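Side-chain contacts in putative arylalkylamine N-Acetyltransferase 7 (Aedes aegypti, PDB 4FD7), which probably transfers an acetyl group from acetyl-CoA to an amine, as other members of the GNAT family of N-acetyltransferases do: residues A[62-65]-A[69-72]; A[114-117]-A[122-125]. All coordinates share one frame; numbering follows the deposited sequence.

Contact 1 (A[62-65]-A[69-72]); sequences KGLA and VAMG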
loop_
_atom_site.group_PDB
_atom_site.type_symbol
_atom_site.label_atom_id
_atom_site.label_comp_id
_atom_site.label_asym_id
_atom_site.label_seq_id
_atom_site.Cartn_x
_atom_site.Cartn_y
_atom_site.Cartn_z
ATOM N N LYS A 62 1.526 -11.032 -13.522
ATOM C CA LYS A 62 0.433 -12.007 -13.541
ATOM C C LYS A 62 -0.674 -11.664 -14.537
ATOM O O LYS A 62 -1.604 -12.464 -14.728
ATOM C CB LYS A 62 -0.183 -12.176 -12.141
ATOM C CG LYS A 62 0.745 -12.798 -11.112
ATOM C CD LYS A 62 1.350 -14.076 -11.651
ATOM C CE LYS A 62 1.006 -15.252 -10.784
ATOM N NZ LYS A 62 1.585 -16.474 -11.411
ATOM N N GLY A 63 -0.590 -10.495 -15.171
ATOM C CA GLY A 63 -1.629 -10.091 -16.112
ATOM C C GLY A 63 -2.929 -9.727 -15.422
ATOM O O GLY A 63 -3.990 -9.790 -16.020
ATOM N N LEU A 64 -2.849 -9.378 -14.152
ATOM C CA LEU A 64 -4.014 -9.063 -13.362
ATOM C C LEU A 64 -5.031 -8.074 -13.967
ATOM O O LEU A 64 -6.200 -8.280 -13.834
ATOM C CB LEU A 64 -3.572 -8.574 -11.973
ATOM C CG LEU A 64 -4.649 -8.293 -10.932
ATOM C CD1 LEU A 64 -5.942 -8.869 -11.384
ATOM C CD2 LEU A 64 -4.266 -8.891 -9.610
ATOM N N ALA A 65 -4.578 -7.013 -14.602
ATOM C CA ALA A 65 -5.507 -5.968 -15.030
ATOM C C ALA A 65 -6.440 -6.369 -16.189
ATOM O O ALA A 65 -7.430 -5.691 -16.449
ATOM C CB ALA A 65 -4.751 -4.676 -15.370
ATOM N N VAL A 69 -11.734 -11.929 -13.066
ATOM C CA VAL A 69 -11.902 -12.629 -11.790
ATOM C C VAL A 69 -10.870 -12.126 -10.774
ATOM O O VAL A 69 -11.185 -11.843 -9.616
ATOM C CB VAL A 69 -11.796 -14.160 -11.963
ATOM C CG1 VAL A 69 -11.912 -14.857 -10.617
ATOM C CG2 VAL A 69 -12.892 -14.667 -12.900
ATOM N N ALA A 70 -9.631 -11.985 -11.216
ATOM C CA ALA A 70 -8.587 -11.490 -10.319
ATOM C C ALA A 70 -8.834 -10.038 -9.870
ATOM O O ALA A 70 -8.626 -9.676 -8.691
ATOM C CB ALA A 70 -7.229 -11.650 -10.972
ATOM N N MET A 71 -9.279 -9.203 -10.803
ATOM C CA MET A 71 -9.692 -7.841 -10.464
ATOM C C MET A 71 -10.826 -7.849 -9.439
ATOM O O MET A 71 -10.834 -7.053 -8.488
ATOM C CB MET A 71 -10.096 -7.080 -11.725
ATOM C CG MET A 71 -8.920 -6.721 -12.610
ATOM S SD MET A 71 -7.762 -5.629 -11.766
ATOM C CE MET A 71 -8.832 -4.242 -11.456
ATOM N N GLY A 72 -11.773 -8.770 -9.613
ATOM C CA GLY A 72 -12.865 -8.907 -8.670
ATOM C C GLY A 72 -12.358 -9.267 -7.283
ATOM O O GLY A 72 -12.904 -8.797 -6.278
#

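Contact 2 (A[114-117]-A[122-125]); sequences NAQF and FQAI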
loop_
_atom_site.group_PDB
_atom_site.type_symbol
_atom_site.label_atom_id
_atom_site.label_comp_id
_atom_site.label_asym_id
_atom_site.label_seq_id
_atom_site.Cartn_x
_atom_site.Cartn_y
_atom_site.Cartn_z
ATOM N N ASN A 114 -5.986 -16.088 6.231
ATOM C CA ASN A 114 -6.196 -17.286 5.437
ATOM C C ASN A 114 -7.224 -16.993 4.357
ATOM O O ASN A 114 -7.999 -17.869 3.957
ATOM C CB ASN A 114 -6.660 -18.438 6.327
ATOM C CG ASN A 114 -7.874 -18.080 7.167
ATOM O OD1 ASN A 114 -8.292 -16.922 7.230
ATOM N ND2 ASN A 114 -8.441 -19.082 7.825
ATOM N N ALA A 115 -7.229 -15.746 3.892
ATOM C CA ALA A 115 -8.231 -15.311 2.933
ATOM C C ALA A 115 -8.229 -16.173 1.682
ATOM O O ALA A 115 -7.176 -16.610 1.213
ATOM C CB ALA A 115 -8.035 -13.854 2.571
ATOM N N GLN A 116 -9.424 -16.397 1.151
ATOM C CA GLN A 116 -9.621 -17.225 -0.027
ATOM C C GLN A 116 -10.259 -16.436 -1.150
ATOM O O GLN A 116 -11.218 -15.685 -0.940
ATOM C CB GLN A 116 -10.489 -18.414 0.335
ATOM C CG GLN A 116 -9.781 -19.309 1.311
ATOM C CD GLN A 116 -8.674 -20.095 0.654
ATOM O OE1 GLN A 116 -8.607 -20.197 -0.580
ATOM N NE2 GLN A 116 -7.792 -20.658 1.470
ATOM N N PHE A 117 -9.710 -16.604 -2.346
ATOM C CA PHE A 117 -10.100 -15.793 -3.484
ATOM C C PHE A 117 -10.514 -16.703 -4.631
ATOM O O PHE A 117 -10.242 -17.902 -4.615
ATOM C CB PHE A 117 -8.931 -14.893 -3.887
ATOM C CG PHE A 117 -8.585 -13.865 -2.838
ATOM C CD1 PHE A 117 -9.279 -12.670 -2.769
ATOM C CD2 PHE A 117 -7.583 -14.112 -1.913
ATOM C CE1 PHE A 117 -8.974 -11.717 -1.792
ATOM C CE2 PHE A 117 -7.259 -13.168 -0.932
ATOM C CZ PHE A 117 -7.953 -11.971 -0.877
ATOM N N PHE A 122 -4.893 -13.958 -8.080
ATOM C CA PHE A 122 -4.805 -13.172 -6.845
ATOM C C PHE A 122 -4.527 -14.037 -5.627
ATOM O O PHE A 122 -3.901 -13.582 -4.676
ATOM C CB PHE A 122 -5.980 -12.218 -6.616
ATOM C CG PHE A 122 -5.699 -11.203 -5.540
ATOM C CD1 PHE A 122 -4.853 -10.136 -5.795
ATOM C CD2 PHE A 122 -6.231 -11.344 -4.258
ATOM C CE1 PHE A 122 -4.537 -9.197 -4.799
ATOM C CE2 PHE A 122 -5.935 -10.417 -3.261
ATOM C CZ PHE A 122 -5.075 -9.334 -3.530
ATOM N N GLN A 123 -4.954 -15.292 -5.650
ATOM C CA GLN A 123 -4.654 -16.145 -4.513
ATOM C C GLN A 123 -3.146 -16.280 -4.382
ATOM O O GLN A 123 -2.606 -16.244 -3.270
ATOM C CB GLN A 123 -5.300 -17.518 -4.640
ATOM C CG GLN A 123 -5.131 -18.345 -3.376
ATOM C CD GLN A 123 -6.110 -17.937 -2.290
ATOM O OE1 GLN A 123 -7.320 -17.947 -2.505
ATOM N NE2 GLN A 123 -5.591 -17.575 -1.117
ATOM N N ALA A 124 -2.470 -16.412 -5.525
ATOM C CA ALA A 124 -1.016 -16.476 -5.537
ATOM C C ALA A 124 -0.395 -15.173 -5.060
ATOM O O ALA A 124 0.565 -15.184 -4.285
ATOM C CB ALA A 124 -0.505 -16.829 -6.926
ATOM N N ILE A 125 -0.918 -14.041 -5.512
ATOM C CA ILE A 125 -0.329 -12.776 -5.056
ATOM C C ILE A 125 -0.477 -12.605 -3.538
ATOM O O ILE A 125 0.494 -12.347 -2.803
ATOM C CB ILE A 125 -0.938 -11.587 -5.793
ATOM C CG1 ILE A 125 -0.540 -11.649 -7.268
ATOM C CG2 ILE A 125 -0.504 -10.255 -5.138
ATOM C CD1 ILE A 125 -1.330 -10.720 -8.165
#

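Contact 1 (A[62-65]-A[69-72])
Leu64 and Met71 bury the largest areas in this contact, and both belong to the short connection between helices 57-62 and 68-81. Gly63, with positive phi, closes the first helix in a Schellman motif, and Leu64 follows directly. With chi1 at -175° the Leu64 side chain has CG opposite its backbone N and beside the carbonyl carbon, on the way to helix 68-81. The branches beyond are less certain: chi2 near 14° is almost eclipsed, and CD1 is modelled too close to the methyl of Ala70 to be trusted, although that methyl does point toward the loop. The firmer evidence comes from Met71. Bends at chi2 and chi3 bring its sulfur toward the backbone of Leu64 and Ala65: CG sits 3.4 Å from Leu64 O, and SD is 4.0 Å from Ala65 CA. Met71 also touches Cys49 and Ala53 of helix 41-55, while Leu64 touches Phe122 and Ile125 of helix 120-136. No hydrogen bond joins the two segments, which implies a contact held by van der Waals packing, with methylene and sulfur set against a backbone carbonyl and apolar carbons.

Contact 2 (A[114-117]-A[122-125])
Phe117 and Gln123 carry most of this contact, one through its ring and backbone N-H, the other through its side-chain amide. The tightly packed part is aromatic. The edge of Phe122 is directed at the face of Phe117 in a T-shaped pair, with the planes at 83° and the centroids 4.7 Å apart. Phe122 CD2 stands above the centre of the Phe117 ring, and Phe122 CE2 comes to 3.5 Å from Phe117 CZ. A chi1 of -166° sets the Phe122 ring beside its own carbonyl carbon and extends it from the helix toward the loop; Val74 and Leu77 of helix 68-81 pack against it as well.

Beside the rings the contact becomes polar. The Gln123 amide grips the extended loop backbone at two points: its NE2 donates to Ala115 O over 3.0 Å in a nearly straight bond (172°), lying in both the carbonyl plane and the amide plane, and its OE1 accepts from Phe117 N at 2.7 Å, with the donor tilted from the carbonyl plane. Two bonds to successive peptide groups, flanking Gln116, fix the rotation of the amide, and NE2 also bonds to Asp127 OD1 one turn further along the helix.

Toward solvent the contact loosens. Gln116 is exposed and contributes little buried area, and Ala115 touches the other segment chiefly through its carbonyl oxygen. Gln123 binds the C=O of Ala115 and the N-H of Phe117, the spacing used by a parallel strand neighbour, though no strand is formed. Ser119 OG accepts from Phe122 N as the N-cap, and the whole is a loop, extended over residues 115-117, folded back over the serine-capped start of helix 120-136.

The two contacts come in series along the chain, contact 1 closing before contact 2 opens, and their centres lie 12 Å apart on the same side of the molecule. Each joins a loop to the opening turns of the helix that follows it, helix 68-81 in contact 1 and helix 120-136 in contact 2. They meet directly: Leu64 CD2 is 3.7 Å from Ile125 CD1, and Ala70 O packs near Phe122 CB. Between them in sequence run strands 88-92 and 98-108, neighbours in the five-stranded antiparallel sheet. Within the GNAT family region, the loop residue Leu64 and helix 68-81 thus pack on helix 120-136, largely through apolar side chains.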